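Peptide ABC transporter, peptide-binding protein (Enterococcus faecalis, PDB 3O6P) probably binds peptides outside the cell for uptake by an ABC transporter, the chain here being a fragment from the later part of the solute-binding protein. Local coordinates at residues Ser97-Asp102 with Asp127-Thr132; Met101-Ser106 with Phe150-Gly155; Ile33-Leu38 with Ser74-Asp79. All blocks are in the same frame, centred on the assembly; numbering follows the deposited sequence.

Interaction 1: Ser97-Asp102 with Asp127-Thr132. With NA (sodium ion), chain B.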
loop_
_atom_site.group_PDB
_atom_site.type_symbol
_atom_site.label_atom_id
_atom_site.label_comp_id
_atom_site.label_asym_id
_atom_site.label_seq_id
_atom_site.Cartn_x
_atom_site.Cartn_y
_atom_site.Cartn_z
ATOM N N SER A 97 -16.790 -17.318 -2.020
ATOM C CA SER A 97 -17.817 -16.749 -2.882
ATOM C C SER A 97 -18.092 -15.280 -2.593
ATOM O O SER A 97 -18.780 -14.628 -3.353
ATOM C CB SER A 97 -19.131 -17.517 -2.658
ATOM O OG SER A 97 -19.527 -17.397 -1.272
ATOM N N THR A 98 -17.586 -14.778 -1.474
ATOM C CA THR A 98 -18.066 -13.523 -0.917
ATOM C C THR A 98 -16.960 -12.961 -0.048
ATOM O O THR A 98 -16.082 -13.720 0.400
ATOM C CB THR A 98 -19.346 -13.756 -0.049
ATOM O OG1 THR A 98 -19.805 -12.529 0.464
ATOM C CG2 THR A 98 -19.082 -14.686 1.141
ATOM N N LEU A 99 -16.983 -11.647 0.185
ATOM C CA LEU A 99 -16.063 -11.047 1.132
ATOM C C LEU A 99 -16.764 -9.867 1.803
ATOM O O LEU A 99 -17.389 -9.073 1.110
ATOM C CB LEU A 99 -14.814 -10.548 0.381
ATOM C CG LEU A 99 -13.776 -9.789 1.208
ATOM C CD1 LEU A 99 -13.250 -10.684 2.340
ATOM C CD2 LEU A 99 -12.648 -9.271 0.313
ATOM N N THR A 100 -16.663 -9.761 3.130
ATOM C CA THR A 100 -17.125 -8.580 3.850
ATOM C C THR A 100 -15.901 -8.060 4.570
ATOM O O THR A 100 -15.215 -8.797 5.294
ATOM C CB THR A 100 -18.278 -8.880 4.843
ATOM O OG1 THR A 100 -19.427 -9.290 4.100
ATOM C CG2 THR A 100 -18.652 -7.632 5.641
HETATM N N MSE A 101 -15.555 -6.815 4.273
HETATM C CA MSE A 101 -14.325 -6.242 4.825
HETATM C C MSE A 101 -14.564 -4.862 5.378
HETATM O O MSE A 101 -15.289 -4.069 4.787
HETATM C CB MSE A 101 -13.226 -6.196 3.768
HETATM C CG MSE A 101 -13.569 -5.370 2.541
HETATM SE SE MSE A 101 -12.082 -5.314 1.258
HETATM C CE MSE A 101 -10.892 -4.212 2.290
ATOM N N ASP A 102 -13.926 -4.571 6.506
ATOM C CA ASP A 102 -14.030 -3.269 7.129
ATOM C C ASP A 102 -12.757 -2.474 6.857
ATOM O O ASP A 102 -11.665 -3.026 6.916
ATOM C CB ASP A 102 -14.209 -3.441 8.646
ATOM C CG ASP A 102 -14.464 -2.131 9.349
ATOM O OD1 ASP A 102 -15.529 -1.526 9.113
ATOM O OD2 ASP A 102 -13.609 -1.723 10.167
ATOM N N ASP A 127 -18.313 -7.762 -7.453
ATOM C CA ASP A 127 -19.604 -8.357 -7.120
ATOM C C ASP A 127 -19.384 -9.411 -6.047
ATOM O O ASP A 127 -18.565 -10.297 -6.225
ATOM C CB ASP A 127 -20.269 -8.960 -8.367
ATOM C CG ASP A 127 -20.865 -7.886 -9.303
ATOM O OD1 ASP A 127 -21.306 -6.814 -8.828
ATOM O OD2 ASP A 127 -20.927 -8.131 -10.525
ATOM N N GLY A 128 -20.113 -9.316 -4.940
ATOM C CA GLY A 128 -19.922 -10.253 -3.834
ATOM C C GLY A 128 -19.005 -9.707 -2.749
ATOM O O GLY A 128 -18.752 -10.382 -1.737
ATOM N N VAL A 129 -18.514 -8.487 -2.945
ATOM C CA VAL A 129 -17.724 -7.823 -1.886
ATOM C C VAL A 129 -18.533 -6.689 -1.245
ATOM O O VAL A 129 -19.072 -5.819 -1.956
ATOM C CB VAL A 129 -16.395 -7.287 -2.413
ATOM C CG1 VAL A 129 -15.578 -6.625 -1.274
ATOM C CG2 VAL A 129 -15.553 -8.401 -3.050
ATOM N N LYS A 130 -18.622 -6.691 0.075
ATOM C CA LYS A 130 -19.292 -5.634 0.810
ATOM C C LYS A 130 -18.233 -4.983 1.659
ATOM O O LYS A 130 -17.388 -5.682 2.236
ATOM C CB LYS A 130 -20.384 -6.208 1.706
ATOM C CG LYS A 130 -20.948 -5.186 2.672
ATOM C CD LYS A 130 -22.159 -5.712 3.439
ATOM C CE LYS A 130 -22.670 -4.663 4.437
ATOM N NZ LYS A 130 -23.346 -3.542 3.737
ATOM N N VAL A 131 -18.245 -3.654 1.720
ATOM C CA VAL A 131 -17.195 -2.947 2.485
ATOM C C VAL A 131 -17.845 -2.019 3.481
ATOM O O VAL A 131 -18.707 -1.231 3.102
ATOM C CB VAL A 131 -16.297 -2.080 1.555
ATOM C CG1 VAL A 131 -15.215 -1.378 2.369
ATOM C CG2 VAL A 131 -15.662 -2.917 0.443
ATOM N N THR A 132 -17.409 -2.094 4.740
ATOM C CA THR A 132 -17.843 -1.161 5.785
ATOM C C THR A 132 -16.673 -0.272 6.169
ATOM O O THR A 132 -15.531 -0.534 5.789
ATOM C CB THR A 132 -18.340 -1.936 7.025
ATOM O OG1 THR A 132 -17.271 -2.742 7.530
ATOM C CG2 THR A 132 -19.505 -2.860 6.632
HETATM NA NA NA B . -20.005 -5.470 -4.425
HETATM O O HOH W 1 -20.732 -5.101 -6.844
HETATM O O HOH W 2 -21.601 -7.229 -4.152
HETATM O O HOH W 3 -22.054 -4.100 -3.887
#
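In the parallel beta-alpha-beta unit made by strand 99-106, helix 109-125 and strand 129-136, Leu99 and Val129 pair where the two strands begin. Leu99 N donates to Gly128 O, and Leu99 O in turn receives Lys130 N at 2.9 Å. Two residues on, Met101 does the same, its N bonded to Lys130 O and its O accepting from Thr132 N. The short strand segments run 16° from exactly parallel, and CA-H...O contacts such as Val131 CA to Met101 O, 3.2 Å, fill in between the stronger bonds.

On the face bearing Leu99, Met101, Val129 and Val131 the contact is apolar. Met101, deposited as selenomethionine, lies alongside Val131, with CG 3.8 Å from Val131 CG2, while Leu99 CB approaches Val129 CG2. The connecting helix of the unit lies on this valine-bearing side, where Ile122 touches both Val129 and Val131.

The other face carries polar groups. Thr132 crosses Asp102 at about a right angle, and Asp102 OD1 receives Thr132 OG1 at 2.6 Å on its anti lone pair, away from the other carboxylate oxygen. The hydroxyl is placed there by a chi1 of 60°, which sets OG1 between the backbone N and carbonyl carbon. Asp102 OD2 has a second hydroxyl partner in Ser134, so both carboxylate oxygens are held and the group is fixed in rotation.

At the entry to strand 129-136, Gly128 has backbone angles that favour glycine. Val129 O binds the sodium ion at 2.7 Å; Gln123 and Leu126 supply two more carbonyl oxygens, and three waters complete the six oxygen ligands. One of these waters donates to Asp127 OD1, and another accepts from Gly128 N, 2.7 Å away.

Interaction 2: Met101-Ser106 with Phe150-Gly155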
loop_
_atom_site.group_PDB
_atom_site.type_symbol
_atom_site.label_atom_id
_atom_site.label_comp_id
_atom_site.label_asym_id
_atom_site.label_seq_id
_atom_site.Cartn_x
_atom_site.Cartn_y
_atom_site.Cartn_z
HETATM N N MSE A 101 -15.555 -6.815 4.273
HETATM C CA MSE A 101 -14.325 -6.242 4.825
HETATM C C MSE A 101 -14.564 -4.862 5.378
HETATM O O MSE A 101 -15.289 -4.069 4.787
HETATM C CB MSE A 101 -13.226 -6.196 3.768
HETATM C CG MSE A 101 -13.569 -5.370 2.541
HETATM SE SE MSE A 101 -12.082 -5.314 1.258
HETATM C CE MSE A 101 -10.892 -4.212 2.290
ATOM N N ASP A 102 -13.926 -4.571 6.506
ATOM C CA ASP A 102 -14.030 -3.269 7.129
ATOM C C ASP A 102 -12.757 -2.474 6.857
ATOM O O ASP A 102 -11.665 -3.026 6.916
ATOM C CB ASP A 102 -14.209 -3.441 8.646
ATOM C CG ASP A 102 -14.464 -2.131 9.349
ATOM O OD1 ASP A 102 -15.529 -1.526 9.113
ATOM O OD2 ASP A 102 -13.609 -1.723 10.167
ATOM N N ILE A 103 -12.884 -1.178 6.590
ATOM C CA ILE A 103 -11.698 -0.326 6.483
ATOM C C ILE A 103 -11.648 0.601 7.703
ATOM O O ILE A 103 -12.514 1.463 7.877
ATOM C CB ILE A 103 -11.684 0.555 5.203
ATOM C CG1 ILE A 103 -11.960 -0.272 3.954
ATOM C CG2 ILE A 103 -10.325 1.318 5.083
ATOM C CD1 ILE A 103 -12.150 0.587 2.706
ATOM N N LEU A 104 -10.632 0.410 8.532
ATOM C CA LEU A 104 -10.381 1.264 9.675
ATOM C C LEU A 104 -9.703 2.539 9.164
ATOM O O LEU A 104 -8.830 2.471 8.301
ATOM C CB LEU A 104 -9.464 0.508 10.628
ATOM C CG LEU A 104 -9.033 1.144 11.938
ATOM C CD1 LEU A 104 -10.253 1.348 12.856
ATOM C CD2 LEU A 104 -7.976 0.223 12.585
ATOM N N SER A 105 -10.103 3.698 9.670
ATOM C CA SER A 105 -9.473 4.937 9.226
ATOM C C SER A 105 -9.505 5.993 10.305
ATOM O O SER A 105 -10.104 5.809 11.372
ATOM C CB SER A 105 -10.171 5.490 7.975
ATOM O OG SER A 105 -11.428 6.072 8.309
ATOM N N SER A 106 -8.856 7.108 10.004
ATOM C CA SER A 106 -8.978 8.320 10.793
ATOM C C SER A 106 -10.403 8.844 10.638
ATOM O O SER A 106 -11.049 8.630 9.596
ATOM C CB SER A 106 -7.992 9.366 10.284
ATOM O OG SER A 106 -8.170 10.599 10.946
ATOM N N PHE A 150 -8.599 -5.319 12.545
ATOM C CA PHE A 150 -9.007 -4.610 11.320
ATOM C C PHE A 150 -8.917 -5.603 10.164
ATOM O O PHE A 150 -8.233 -6.622 10.271
ATOM C CB PHE A 150 -8.087 -3.394 11.028
ATOM C CG PHE A 150 -6.671 -3.774 10.671
ATOM C CD1 PHE A 150 -6.312 -3.938 9.341
ATOM C CD2 PHE A 150 -5.688 -3.931 11.675
ATOM C CE1 PHE A 150 -5.007 -4.308 8.965
ATOM C CE2 PHE A 150 -4.369 -4.284 11.312
ATOM C CZ PHE A 150 -4.033 -4.461 9.939
ATOM N N ASP A 151 -9.605 -5.288 9.069
ATOM C CA ASP A 151 -9.432 -5.987 7.813
ATOM C C ASP A 151 -8.518 -5.169 6.925
ATOM O O ASP A 151 -7.505 -5.698 6.435
ATOM C CB ASP A 151 -10.782 -6.208 7.114
ATOM C CG ASP A 151 -11.715 -7.084 7.933
ATOM O OD1 ASP A 151 -11.255 -8.096 8.538
ATOM O OD2 ASP A 151 -12.915 -6.761 7.980
ATOM N N ALA A 152 -8.879 -3.897 6.706
ATOM C CA ALA A 152 -7.999 -2.931 6.061
ATOM C C ALA A 152 -7.836 -1.725 6.974
ATOM O O ALA A 152 -8.726 -1.427 7.806
ATOM C CB ALA A 152 -8.559 -2.503 4.697
ATOM N N VAL A 153 -6.699 -1.051 6.869
ATOM C CA VAL A 153 -6.514 0.188 7.639
ATOM C C VAL A 153 -5.791 1.226 6.783
ATOM O O VAL A 153 -4.772 0.931 6.157
ATOM C CB VAL A 153 -5.789 -0.024 9.008
ATOM C CG1 VAL A 153 -4.401 -0.680 8.845
ATOM C CG2 VAL A 153 -5.716 1.319 9.810
ATOM N N ILE A 154 -6.335 2.437 6.763
ATOM C CA ILE A 154 -5.698 3.540 6.009
ATOM C C ILE A 154 -4.826 4.363 6.929
ATOM O O ILE A 154 -5.250 4.781 8.019
ATOM C CB ILE A 154 -6.747 4.410 5.278
ATOM C CG1 ILE A 154 -7.480 3.565 4.207
ATOM C CG2 ILE A 154 -6.058 5.607 4.652
ATOM C CD1 ILE A 154 -8.649 4.259 3.543
ATOM N N GLY A 155 -3.588 4.584 6.508
ATOM C CA GLY A 155 -2.665 5.418 7.270
ATOM C C GLY A 155 -1.636 5.939 6.303
ATOM O O GLY A 155 -1.871 6.023 5.117
HETATM O O HOH W 4 -10.978 -2.742 9.837
HETATM O O HOH W 5 -6.707 7.143 8.041
#
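Leu104, Ala152 and Ile154 bury the most surface in this parallel strand pairing. The backbone N and O of Leu104 both bond to strand 152-158: its N donates to Ala152 O at 2.7 Å, while its O accepts from Ile154 N along a nearly straight bond with an N-H...O angle of 166°. Its side chain lies alongside Val153, pointing the same way, and Leu104 CD2 rests 3.7 Å from Val153 CG2. The same methyl meets Phe150 CB, the two side chains crossing at about a right angle. In Leu104, CG stands anti to the backbone N (chi1 -179°), which carries CD2 to the methyl of Val153 and to Phe150 CB.

Ala152 faces the other way. Ala152 CB lies 3.8 Å from Met101 CE, brought near by the bend of the selenomethionine chain at chi3, and also approaches Ile103 CG1. Its backbone N is bonded to Asp102 O. Ile154 continues this apolar side: CD1 and CG1 of Ile154 both lie 3.7 Å from Ile103 CG2.

Just before the strand pairing, Asp151 reaches across with its carboxylate. Asp151 OD2 accepts from Asp102 N at 2.8 Å through its anti lone pair, extending the connection between the segments by a side-chain bond. Near the other end, a water accepts from Ser106 N and donates to Ile154 O, joining the segments where direct pairing has stopped.

The contact lies inside a mixed sheet, where strand 99-106 is flanked by strands 129-136 and 152-158. Helix 109-125 packs on Ile103 through Val115 and Val118, whereas Arg144 and Ser145 of helix 138-147 touch Leu104 on the other face. Beyond Ala152 and Ile154, strand 5-11 continues the sheet, running antiparallel to strand 152-158.

Interaction 3: Ile33-Leu38 with Ser74-Asp79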
loop_
_atom_site.group_PDB
_atom_site.type_symbol
_atom_site.label_atom_id
_atom_site.label_comp_id
_atom_site.label_asym_id
_atom_site.label_seq_id
_atom_site.Cartn_x
_atom_site.Cartn_y
_atom_site.Cartn_z
ATOM N N ILE A 33 -9.725 1.253 -7.596
ATOM C CA ILE A 33 -9.729 2.617 -7.041
ATOM C C ILE A 33 -9.137 3.611 -8.035
ATOM O O ILE A 33 -7.960 3.524 -8.395
ATOM C CB ILE A 33 -8.955 2.662 -5.696
ATOM C CG1 ILE A 33 -9.482 1.612 -4.687
ATOM C CG2 ILE A 33 -8.922 4.101 -5.113
ATOM C CD1 ILE A 33 -8.475 1.351 -3.558
ATOM N N ASP A 34 -9.967 4.538 -8.481
ATOM C CA ASP A 34 -9.548 5.580 -9.428
ATOM C C ASP A 34 -8.798 6.641 -8.637
ATOM O O ASP A 34 -9.409 7.554 -8.093
ATOM C CB ASP A 34 -10.793 6.146 -10.117
ATOM C CG ASP A 34 -10.486 7.141 -11.222
ATOM O OD1 ASP A 34 -9.315 7.582 -11.368
ATOM O OD2 ASP A 34 -11.458 7.504 -11.955
ATOM N N ARG A 35 -7.474 6.507 -8.577
ATOM C CA ARG A 35 -6.627 7.426 -7.802
ATOM C C ARG A 35 -6.687 8.857 -8.354
ATOM O O ARG A 35 -6.577 9.831 -7.584
ATOM C CB ARG A 35 -5.143 7.002 -7.855
ATOM C CG ARG A 35 -4.752 5.535 -7.544
ATOM C CD ARG A 35 -5.173 5.140 -6.198
ATOM N NE ARG A 35 -4.525 3.911 -5.678
ATOM C CZ ARG A 35 -4.651 2.674 -6.185
ATOM N NH1 ARG A 35 -5.353 2.427 -7.298
ATOM N NH2 ARG A 35 -4.082 1.652 -5.565
ATOM N N LYS A 36 -6.814 8.989 -9.676
ATOM C CA LYS A 36 -6.924 10.315 -10.292
ATOM C C LYS A 36 -8.187 11.036 -9.770
ATOM O O LYS A 36 -8.132 12.187 -9.335
ATOM C CB LYS A 36 -6.947 10.194 -11.826
ATOM C CG LYS A 36 -6.873 11.539 -12.548
ATOM C CD LYS A 36 -6.917 11.361 -14.072
ATOM C CE LYS A 36 -6.699 12.695 -14.796
ATOM N NZ LYS A 36 -5.304 13.243 -14.637
ATOM N N ALA A 37 -9.317 10.352 -9.787
ATOM C CA ALA A 37 -10.551 10.937 -9.249
ATOM C C ALA A 37 -10.394 11.252 -7.760
ATOM O O ALA A 37 -10.881 12.293 -7.264
ATOM C CB ALA A 37 -11.739 9.959 -9.470
ATOM N N LEU A 38 -9.754 10.345 -7.025
ATOM C CA LEU A 38 -9.588 10.555 -5.596
ATOM C C LEU A 38 -8.832 11.858 -5.374
ATOM O O LEU A 38 -9.263 12.705 -4.591
ATOM C CB LEU A 38 -8.850 9.382 -4.927
ATOM C CG LEU A 38 -8.438 9.532 -3.447
ATOM C CD1 LEU A 38 -9.645 9.746 -2.495
ATOM C CD2 LEU A 38 -7.620 8.298 -3.034
ATOM N N SER A 74 5.964 2.093 -12.242
ATOM C CA SER A 74 4.735 2.017 -11.476
ATOM C C SER A 74 3.977 0.764 -11.844
ATOM O O SER A 74 3.821 0.471 -13.042
ATOM C CB SER A 74 3.833 3.233 -11.781
ATOM O OG SER A 74 2.628 3.146 -11.024
ATOM N N GLN A 75 3.449 0.066 -10.833
ATOM C CA GLN A 75 2.514 -1.047 -11.079
ATOM C C GLN A 75 1.103 -0.728 -10.556
ATOM O O GLN A 75 0.243 -1.628 -10.410
ATOM C CB GLN A 75 3.086 -2.322 -10.439
ATOM C CG GLN A 75 4.509 -2.574 -11.003
ATOM C CD GLN A 75 5.105 -3.901 -10.625
ATOM O OE1 GLN A 75 6.049 -3.979 -9.811
ATOM N NE2 GLN A 75 4.590 -4.956 -11.236
ATOM N N ILE A 76 0.847 0.553 -10.308
ATOM C CA ILE A 76 -0.480 1.000 -9.841
ATOM C C ILE A 76 -1.318 1.420 -11.034
ATOM O O ILE A 76 -0.898 2.302 -11.806
ATOM C CB ILE A 76 -0.395 2.112 -8.791
ATOM C CG1 ILE A 76 0.321 1.583 -7.535
ATOM C CG2 ILE A 76 -1.856 2.672 -8.474
ATOM C CD1 ILE A 76 0.434 2.582 -6.435
ATOM N N GLU A 77 -2.459 0.745 -11.208
ATOM C CA GLU A 77 -3.387 0.986 -12.302
ATOM C C GLU A 77 -4.783 1.085 -11.752
ATOM O O GLU A 77 -5.111 0.440 -10.761
ATOM C CB GLU A 77 -3.394 -0.195 -13.269
ATOM C CG GLU A 77 -2.682 0.055 -14.571
ATOM C CD GLU A 77 -1.234 0.326 -14.371
ATOM O OE1 GLU A 77 -0.633 -0.312 -13.478
ATOM O OE2 GLU A 77 -0.686 1.179 -15.098
ATOM N N TYR A 78 -5.607 1.874 -12.429
ATOM C CA TYR A 78 -7.044 1.849 -12.216
ATOM C C TYR A 78 -7.670 1.183 -13.437
ATOM O O TYR A 78 -7.476 1.648 -14.569
ATOM C CB TYR A 78 -7.586 3.277 -12.026
ATOM C CG TYR A 78 -9.080 3.329 -12.145
ATOM C CD1 TYR A 78 -9.892 2.645 -11.242
ATOM C CD2 TYR A 78 -9.683 4.019 -13.184
ATOM C CE1 TYR A 78 -11.289 2.649 -11.373
ATOM C CE2 TYR A 78 -11.055 4.050 -13.313
ATOM C CZ TYR A 78 -11.858 3.352 -12.402
ATOM O OH TYR A 78 -13.237 3.368 -12.532
ATOM N N ASP A 79 -8.372 0.071 -13.220
ATOM C CA ASP A 79 -9.031 -0.637 -14.319
ATOM C C ASP A 79 -10.062 -1.580 -13.720
ATOM O O ASP A 79 -9.708 -2.635 -13.198
ATOM C CB ASP A 79 -7.962 -1.415 -15.108
ATOM C CG ASP A 79 -8.515 -2.124 -16.322
ATOM O OD1 ASP A 79 -9.687 -2.512 -16.337
ATOM O OD2 ASP A 79 -7.736 -2.311 -17.271
#
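The Tyr78 ring receives Asp34 over one face: Asp34 CB sits 3.5 Å from the ring centroid and only 3° off its normal, a CH-pi contact over the middle of the ring. The carboxylate continues the overlap, stacked with its plane 10° from that of the ring, and Asp34 OD2 lies 3.7 Å from Tyr78 CE2. Near the root of the ring, Tyr78 CD1 approaches Asp34 N at 3.3 Å. At chi1 166° the ring of Tyr78 swings opposite its own backbone N and comes to lie across the residue before helix 35-43.

A second flat group, the guanidinium of Arg35, is met over one face by Ile76. The methyl Ile76 CG2 stands above its centre, 3.6 Å from Arg35 CZ, and the two side chains cross at about a right angle. A bend at chi2 folds the arginine back towards the 74-79 loop. Its nitrogens are tied down separately: NH1 donates weakly to Ile33 O, NH2 bonds to Ser30 OG, and NE to the carbonyl of Pro224 in strand 223-228. These bonds hold the group in orientation while the isoleucine packs against it.

No hydrogen bond joins the two segments, so the contact rests on face packing. Asp34 nevertheless has a polar task within its own segment: OD1 accepts from Ala37 N at 3.2 Å, the donor lying above the carboxylate plane. On the opposing loop, Ser74 OG accepts from Ile76 N in an ST turn, setting the turn ahead of the isoleucine.

The bond from Ala37 N to Asp34 OD1 makes Asp34 the N-cap of helix 35-43, with the Tyr78 ring packed on its side chain. Asp79, following the tyrosine, is likewise the N-cap of helix 80-94.

How the interactions relate
Interaction 3 comes first along the chain, and interactions 1 and 2 then start from the same strand, 99-106. That strand pairs with 129-136 in interaction 1 and with 152-158 in interaction 2, forming the parallel part of one mixed sheet. Their centres are 13 Å apart; Met101 and Asp102 belong to both, and Thr132 O lies 2.8 Å from Ile103 N, a probable hydrogen bond between them. Interaction 3, by contrast, joins the start of a helix to a loop, with its centre about 20 Å from interaction 1 and 19 Å from interaction 2. Helix 109-125 touches all three, linking sheet and helical layer within this fragment.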